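Local coordinates for protein transaminase (Bacillus megaterium, PDB 5G0A) that probably transfers amino groups between amines and carbonyl compounds as an S-selective omega-transaminase, using bound pyridoxal-5'-phosphate as its cofactor, at residues I100-I105 and G113-V118; V125-N130 and G308-S313. All blocks are in the same frame, centred on the assembly; numbering follows the deposited sequence. Where two conformers were deposited one is given.

Contact 1 of 2, residues I100-I105 and G113-V118; sequences IIIEDI and GKVRFV
Ile101 and Ile102 turn from the end of helix 92-105 toward strand 112-118, and the axes of helix segment 100-105 and strand segment 113-118 approach to 9.2 Å, with 136° between their N-to-C directions. This is the helix-on-sheet layering of the class-III aminotransferase fold: within the chain, strand 112-118 is an outermost strand of the mixed seven-stranded sheet, and the second subunit also reaches it. The helix ends in a wider, pi-type turn, with Ile100 O accepting from both Asp104 N and Ile105 N. At the start of the strand, a classic beta bulge sets two residues, Gly113 and Lys114, opposite the single Val312.

Ile102 carries most of the contact through a single methyl. Its CG1 branch lies anti to the carbonyl carbon (chi1 -68°) and its chain is extended beyond, which places Ile102 CD1 3.6 Å from Gly113 O and 4.1 Å from Lys114 CA. Ile102 CD1 also meets Val115 CG2 at 3.8 Å, the two side chains running alongside with opposite headings. Ile101, one residue earlier, brings CD1 obliquely to Phe117 CE1 at 4.3 Å. Val115 holds its other branch against that ring: CG1 rides 3.6 Å above the plane, over the centre of one face of Phe117.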
ATOM      1  N   ILE B 100     -15.624 -14.872 -33.554  1.00 25.93           N
ATOM      2  CA  ILE B 100     -14.469 -15.019 -34.426  1.00 26.72           C
ATOM      3  C   ILE B 100     -13.249 -15.441 -33.641  1.00 27.93           C
ATOM      4  O   ILE B 100     -12.543 -16.373 -34.030  1.00 28.01           O
ATOM      5  CB  ILE B 100     -14.169 -13.736 -35.209  1.00 27.80           C
ATOM      6  CG1 ILE B 100     -15.344 -13.464 -36.169  1.00 27.76           C
ATOM      7  CG2 ILE B 100     -12.857 -13.869 -35.983  1.00 28.71           C
ATOM      8  CD1 ILE B 100     -15.283 -12.088 -36.802  1.00 26.85           C
ATOM      9  N   ILE B 101     -12.993 -14.764 -32.522  1.00 26.98           N
ATOM     10  CA  ILE B 101     -11.800 -15.085 -31.745  1.00 25.40           C
ATOM     11  C   ILE B 101     -11.882 -16.507 -31.189  1.00 25.37           C
ATOM     12  O   ILE B 101     -10.924 -17.271 -31.322  1.00 26.33           O
ATOM     13  CB  ILE B 101     -11.560 -14.067 -30.604  1.00 25.87           C
ATOM     14  CG1 ILE B 101     -11.153 -12.715 -31.204  1.00 26.86           C
ATOM     15  CG2 ILE B 101     -10.459 -14.573 -29.645  1.00 26.53           C
ATOM     16  CD1 ILE B 101     -11.229 -11.583 -30.193  1.00 25.25           C
ATOM     17  N   ILE B 102     -13.034 -16.882 -30.643  1.00 28.05           N
ATOM     18  CA  ILE B 102     -13.150 -18.160 -29.927  1.00 29.40           C
ATOM     19  C   ILE B 102     -13.332 -19.363 -30.870  1.00 32.07           C
ATOM     20  O   ILE B 102     -12.701 -20.413 -30.664  1.00 32.31           O
ATOM     21  CB  ILE B 102     -14.245 -18.083 -28.819  1.00 28.14           C
ATOM     22  CG1 ILE B 102     -13.751 -17.124 -27.699  1.00 26.98           C
ATOM     23  CG2 ILE B 102     -14.592 -19.470 -28.251  1.00 28.05           C
ATOM     24  CD1 ILE B 102     -14.856 -16.605 -26.778  1.00 26.83           C
ATOM     25  N   GLU B 103     -14.138 -19.188 -31.914  0.50 31.44           N
ATOM     26  CA  GLU B 103     -14.536 -20.307 -32.774  0.50 31.66           C
ATOM     27  C   GLU B 103     -13.882 -20.352 -34.149  0.50 30.96           C
ATOM     28  O   GLU B 103     -13.883 -21.427 -34.779  0.50 28.95           O
ATOM     29  CB  GLU B 103     -16.056 -20.353 -32.938  0.50 32.98           C
ATOM     30  CG  GLU B 103     -16.820 -20.544 -31.641  0.50 34.37           C
ATOM     31  CD  GLU B 103     -16.434 -21.807 -30.884  0.50 33.47           C
ATOM     32  OE1 GLU B 103     -15.453 -22.473 -31.262  0.50 35.74           O
ATOM     33  OE2 GLU B 103     -17.113 -22.129 -29.888  0.50 33.54           O
ATOM     34  N   ASP B 104     -13.374 -19.211 -34.635  1.00 29.80           N
ATOM     35  CA  ASP B 104     -12.719 -19.155 -35.963  1.00 29.27           C
ATOM     36  C   ASP B 104     -11.193 -19.011 -35.939  1.00 29.12           C
ATOM     37  O   ASP B 104     -10.492 -19.412 -36.868  1.00 28.98           O
ATOM     38  CB  ASP B 104     -13.358 -18.067 -36.845  1.00 32.54           C
ATOM     39  CG  ASP B 104     -14.866 -18.217 -36.953  1.00 36.13           C
ATOM     40  OD1 ASP B 104     -15.383 -19.358 -36.797  1.00 39.07           O
ATOM     41  OD2 ASP B 104     -15.539 -17.197 -37.196  1.00 38.87           O
ATOM     42  N   ILE B 105     -10.673 -18.426 -34.865  1.00 26.67           N
ATOM     43  CA  ILE B 105      -9.246 -18.299 -34.676  1.00 26.44           C
ATOM     44  C   ILE B 105      -8.696 -19.372 -33.715  1.00 24.80           C
ATOM     45  O   ILE B 105      -7.704 -20.056 -34.030  1.00 26.46           O
ATOM     46  CB  ILE B 105      -8.919 -16.864 -34.182  1.00 27.28           C
ATOM     47  CG1 ILE B 105      -9.282 -15.862 -35.306  1.00 29.26           C
ATOM     48  CG2 ILE B 105      -7.462 -16.769 -33.739  1.00 27.07           C
ATOM     49  CD1 ILE B 105      -8.975 -14.395 -35.031  1.00 29.90           C
ATOM     50  N   GLY B 113     -12.897 -19.409 -23.123  1.00 25.26           N
ATOM     51  CA  GLY B 113     -14.249 -19.350 -22.587  1.00 25.75           C
ATOM     52  C   GLY B 113     -15.051 -18.146 -23.042  1.00 26.73           C
ATOM     53  O   GLY B 113     -16.009 -18.273 -23.823  1.00 25.16           O
ATOM     54  N   LYS B 114     -14.694 -16.967 -22.511  1.00 24.40           N
ATOM     55  CA  LYS B 114     -15.437 -15.750 -22.804  1.00 23.89           C
ATOM     56  C   LYS B 114     -14.505 -14.530 -22.960  1.00 24.26           C
ATOM     57  O   LYS B 114     -13.422 -14.502 -22.417  1.00 23.20           O
ATOM     58  CB  LYS B 114     -16.443 -15.458 -21.687  1.00 24.43           C
ATOM     59  CG  LYS B 114     -17.715 -16.295 -21.725  1.00 24.01           C
ATOM     60  CD  LYS B 114     -18.723 -15.759 -20.728  1.00 24.61           C
ATOM     61  CE  LYS B 114     -20.147 -16.223 -21.032  1.00 24.81           C
ATOM     62  NZ  LYS B 114     -21.082 -15.424 -20.189  1.00 24.95           N
ATOM     63  N   VAL B 115     -14.966 -13.543 -23.722  1.00 23.43           N
ATOM     64  CA  VAL B 115     -14.247 -12.294 -23.969  1.00 23.72           C
ATOM     65  C   VAL B 115     -14.974 -11.115 -23.286  1.00 22.11           C
ATOM     66  O   VAL B 115     -16.239 -11.062 -23.220  1.00 23.64           O
ATOM     67  CB  VAL B 115     -14.157 -11.995 -25.504  1.00 24.34           C
ATOM     68  CG1 VAL B 115     -13.490 -10.652 -25.780  1.00 26.44           C
ATOM     69  CG2 VAL B 115     -13.429 -13.097 -26.264  1.00 27.05           C
ATOM     70  N   ARG B 116     -14.184 -10.158 -22.802  1.00 21.14           N
ATOM     71  CA  ARG B 116     -14.706  -8.818 -22.465  1.00 21.77           C
ATOM     72  C   ARG B 116     -13.948  -7.831 -23.313  1.00 21.98           C
ATOM     73  O   ARG B 116     -12.716  -7.777 -23.241  1.00 21.78           O
ATOM     74  CB  ARG B 116     -14.516  -8.452 -20.985  1.00 23.05           C
ATOM     75  CG  ARG B 116     -14.813  -6.962 -20.695  1.00 24.22           C
ATOM     76  CD  ARG B 116     -15.350  -6.749 -19.277  1.00 23.38           C
ATOM     77  NE  ARG B 116     -15.525  -5.313 -18.949  1.00 22.62           N
ATOM     78  CZ  ARG B 116     -16.598  -4.594 -19.261  1.00 23.61           C
ATOM     79  NH1 ARG B 116     -17.597  -5.140 -19.960  1.00 24.46           N
ATOM     80  NH2 ARG B 116     -16.646  -3.319 -18.901  1.00 22.32           N
ATOM     81  N   PHE B 117     -14.670  -7.057 -24.126  1.00 21.20           N
ATOM     82  CA  PHE B 117     -14.010  -6.021 -24.918  1.00 21.81           C
ATOM     83  C   PHE B 117     -13.921  -4.722 -24.132  1.00 22.32           C
ATOM     84  O   PHE B 117     -14.872  -4.332 -23.440  1.00 22.90           O
ATOM     85  CB  PHE B 117     -14.784  -5.781 -26.220  1.00 21.93           C
ATOM     86  CG  PHE B 117     -14.692  -6.932 -27.181  1.00 21.71           C
ATOM     87  CD1 PHE B 117     -13.527  -7.132 -27.900  1.00 21.15           C
ATOM     88  CD2 PHE B 117     -15.777  -7.804 -27.367  1.00 23.29           C
ATOM     89  CE1 PHE B 117     -13.410  -8.188 -28.808  1.00 21.78           C
ATOM     90  CE2 PHE B 117     -15.679  -8.868 -28.259  1.00 23.28           C
ATOM     91  CZ  PHE B 117     -14.494  -9.052 -28.982  1.00 22.03           C
ATOM     92  N   VAL B 118     -12.782  -4.063 -24.292  1.00 20.50           N
ATOM     93  CA  VAL B 118     -12.536  -2.727 -23.759  1.00 20.69           C
ATOM     94  C   VAL B 118     -11.912  -1.871 -24.856  1.00 21.99           C
ATOM     95  O   VAL B 118     -11.949  -2.246 -26.029  1.00 21.71           O
ATOM     96  CB  VAL B 118     -11.660  -2.793 -22.472  1.00 21.23           C
ATOM     97  CG1 VAL B 118     -12.473  -3.368 -21.303  1.00 23.31           C
ATOM     98  CG2 VAL B 118     -10.395  -3.633 -22.700  1.00 22.23           C
TER

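Contact 2 of 2, residues V125-N130 and G308-S313; sequences VETALN and GAVLVS
Thr127 and Ala128 of helix 121-136 both pack on Val310 of strand 308-313, an inner strand of the large mixed sheet of this aminotransferase fold. Before them in the helix, Val125 turns away from the strand to rest on Thr295 of the neighbouring strand 293-296, and Glu126 accepts a hydrogen bond at OE1 from Gly153 N of the second subunit. Thr127 divides its branches by chemistry. OG1 bonds back to Glu123 O within the helix. With OG1 anti to the carbonyl carbon (chi1 -55°), Thr127 CG2 lies anti to the backbone N and meets Val310 CG1 at 3.6 Å. Thr127 CB is 4.0 Å from Val310 CG1. The closest pair of CA atoms is that of Ala128 and Val310, 6.3 Å apart. The small Ala128 CB leaves room for this approach and touches Val310 CG2 at 3.9 Å.

The valine's two methyls thus serve separate neighbours, because chi1 of 60° places CG1 between the backbone N and the carbonyl carbon and CG2 anti to the N. Cutting this side chain back to an alanine would probably leave both Thr127 CG2 and Ala128 CB without their mates and open a gap between helix and sheet. With no hydrogen bond crossing between the segments, their direct association rests on the fit of methyl groups.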
ATOM      1  N   VAL B 125      -5.429  -5.273 -19.789  1.00 19.64           N
ATOM      2  CA  VAL B 125      -4.577  -5.768 -18.674  1.00 20.30           C
ATOM      3  C   VAL B 125      -5.237  -5.465 -17.311  1.00 19.72           C
ATOM      4  O   VAL B 125      -5.274  -6.318 -16.435  1.00 19.95           O
ATOM      5  CB  VAL B 125      -3.156  -5.183 -18.773  1.00 20.84           C
ATOM      6  CG1 VAL B 125      -2.313  -5.493 -17.521  1.00 20.55           C
ATOM      7  CG2 VAL B 125      -2.439  -5.757 -20.020  1.00 21.34           C
ATOM      8  N   GLU B 126      -5.794  -4.263 -17.148  1.00 20.21           N
ATOM      9  CA  GLU B 126      -6.543  -3.947 -15.900  1.00 21.87           C
ATOM     10  C   GLU B 126      -7.622  -4.989 -15.648  1.00 22.60           C
ATOM     11  O   GLU B 126      -7.803  -5.484 -14.509  1.00 21.96           O
ATOM     12  CB  GLU B 126      -7.188  -2.542 -15.943  1.00 22.71           C
ATOM     13  CG  GLU B 126      -6.205  -1.378 -16.116  1.00 21.69           C
ATOM     14  CD  GLU B 126      -5.556  -0.931 -14.801  1.00 24.06           C
ATOM     15  OE1 GLU B 126      -5.980  -1.373 -13.718  1.00 24.64           O
ATOM     16  OE2 GLU B 126      -4.627  -0.119 -14.873  1.00 27.33           O
ATOM     17  N   THR B 127      -8.344  -5.332 -16.703  1.00 19.91           N
ATOM     18  CA  THR B 127      -9.470  -6.238 -16.566  1.00 20.78           C
ATOM     19  C   THR B 127      -8.981  -7.646 -16.184  1.00 20.06           C
ATOM     20  O   THR B 127      -9.564  -8.289 -15.328  1.00 20.39           O
ATOM     21  CB  THR B 127     -10.300  -6.268 -17.873  1.00 22.28           C
ATOM     22  OG1 THR B 127     -10.681  -4.917 -18.196  1.00 21.09           O
ATOM     23  CG2 THR B 127     -11.578  -7.076 -17.655  1.00 21.40           C
ATOM     24  N   ALA B 128      -7.925  -8.096 -16.842  1.00 19.98           N
ATOM     25  CA  ALA B 128      -7.327  -9.398 -16.576  1.00 19.96           C
ATOM     26  C   ALA B 128      -6.855  -9.491 -15.131  1.00 21.52           C
ATOM     27  O   ALA B 128      -7.044 -10.522 -14.494  1.00 21.07           O
ATOM     28  CB  ALA B 128      -6.150  -9.638 -17.488  1.00 19.24           C
ATOM     29  N   LEU B 129      -6.205  -8.440 -14.632  1.00 19.90           N
ATOM     30  CA  LEU B 129      -5.743  -8.464 -13.236  1.00 21.19           C
ATOM     31  C   LEU B 129      -6.941  -8.576 -12.289  1.00 20.87           C
ATOM     32  O   LEU B 129      -6.910  -9.379 -11.356  1.00 20.88           O
ATOM     33  CB  LEU B 129      -4.939  -7.198 -12.920  1.00 20.70           C
ATOM     34  CG  LEU B 129      -3.622  -7.089 -13.701  1.00 22.75           C
ATOM     35  CD1 LEU B 129      -3.035  -5.695 -13.470  1.00 25.10           C
ATOM     36  CD2 LEU B 129      -2.605  -8.192 -13.384  1.00 25.62           C
ATOM     37  N   ASN B 130      -7.982  -7.779 -12.537  1.00 20.56           N
ATOM     38  CA  ASN B 130      -9.192  -7.833 -11.729  1.00 20.71           C
ATOM     39  C   ASN B 130      -9.800  -9.241 -11.710  1.00 21.46           C
ATOM     40  O   ASN B 130     -10.189  -9.762 -10.643  1.00 19.89           O
ATOM     41  CB  ASN B 130     -10.227  -6.817 -12.242  1.00 21.91           C
ATOM     42  CG  ASN B 130      -9.791  -5.374 -12.023  1.00 21.77           C
ATOM     43  OD1 ASN B 130      -8.818  -5.117 -11.305  1.00 22.88           O
ATOM     44  ND2 ASN B 130     -10.507  -4.421 -12.634  1.00 21.87           N
ATOM     45  N   GLY B 308      -9.564  -3.104 -27.189  1.00 22.14           N
ATOM     46  CA  GLY B 308      -8.750  -4.055 -26.444  1.00 22.60           C
ATOM     47  C   GLY B 308      -9.680  -5.172 -26.012  1.00 21.35           C
ATOM     48  O   GLY B 308     -10.907  -5.077 -26.177  1.00 20.82           O
ATOM     49  N   ALA B 309      -9.122  -6.259 -25.483  1.00 21.46           N
ATOM     50  CA  ALA B 309      -9.984  -7.332 -25.023  1.00 21.02           C
ATOM     51  C   ALA B 309      -9.248  -8.219 -24.058  1.00 20.22           C
ATOM     52  O   ALA B 309      -8.023  -8.368 -24.151  1.00 21.72           O
ATOM     53  CB  ALA B 309     -10.452  -8.198 -26.195  1.00 20.93           C
ATOM     54  N   VAL B 310     -10.033  -8.893 -23.227  1.00 21.02           N
ATOM     55  CA  VAL B 310      -9.483  -9.982 -22.424  1.00 22.34           C
ATOM     56  C   VAL B 310     -10.264 -11.250 -22.740  1.00 22.61           C
ATOM     57  O   VAL B 310     -11.483 -11.211 -22.904  1.00 22.65           O
ATOM     58  CB  VAL B 310      -9.492  -9.608 -20.903  1.00 23.94           C
ATOM     59  CG1 VAL B 310     -10.911  -9.327 -20.419  1.00 26.82           C
ATOM     60  CG2 VAL B 310      -8.868 -10.742 -20.087  1.00 24.89           C
ATOM     61  N   LEU B 311      -9.553 -12.372 -22.851  1.00 21.72           N
ATOM     62  CA  LEU B 311     -10.180 -13.670 -23.089  1.00 21.78           C
ATOM     63  C   LEU B 311      -9.786 -14.563 -21.911  1.00 20.11           C
ATOM     64  O   LEU B 311      -8.604 -14.693 -21.607  1.00 22.58           O
ATOM     65  CB  LEU B 311      -9.671 -14.282 -24.388  1.00 23.28           C
ATOM     66  CG  LEU B 311     -10.047 -15.762 -24.656  1.00 23.94           C
ATOM     67  CD1 LEU B 311     -11.560 -15.918 -24.782  1.00 26.35           C
ATOM     68  CD2 LEU B 311      -9.304 -16.241 -25.912  1.00 24.68           C
ATOM     69  N   VAL B 312     -10.792 -15.108 -21.250  1.00 21.76           N
ATOM     70  CA  VAL B 312     -10.568 -15.946 -20.074  1.00 22.10           C
ATOM     71  C   VAL B 312     -11.004 -17.376 -20.383  1.00 23.29           C
ATOM     72  O   VAL B 312     -11.854 -17.602 -21.259  1.00 23.07           O
ATOM     73  CB  VAL B 312     -11.349 -15.452 -18.826  1.00 22.06           C
ATOM     74  CG1 VAL B 312     -11.038 -13.977 -18.518  1.00 22.87           C
ATOM     75  CG2 VAL B 312     -12.867 -15.660 -18.970  1.00 21.02           C
ATOM     76  N   SER B 313     -10.419 -18.318 -19.650  1.00 23.26           N
ATOM     77  CA  SER B 313     -10.716 -19.767 -19.811  1.00 23.84           C
ATOM     78  C   SER B 313     -12.171 -20.119 -19.516  1.00 23.81           C
ATOM     79  O   SER B 313     -12.892 -19.365 -18.866  1.00 22.52           O
ATOM     80  CB  SER B 313      -9.787 -20.590 -18.903  1.00 25.91           C
ATOM     81  OG  SER B 313     -10.114 -20.353 -17.541  1.00 25.84           O
TER

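Contacts 1 and 2 are both buried, and together they show how one sheet is covered from two faces. Strands 112-118 and 308-313 are antiparallel neighbours, joined by probable hydrogen bonds such as Val118 O to Gly308 N at 2.8 Å. Side chains alternate along them: Val115 and Phe117 serve helix 92-105, whereas Val310 meets helix 121-136 on the opposite face. Contact 1 is the broader, built from long isoleucine branches and an aromatic ring; contact 2 is smaller, with its nearest CA atoms closer together, and built from short side chains. Neither is hydrogen-bonded across its segments. Polar bonds lie around them instead, as with Lys114 to Asp321, and both contacts also touch the second subunit.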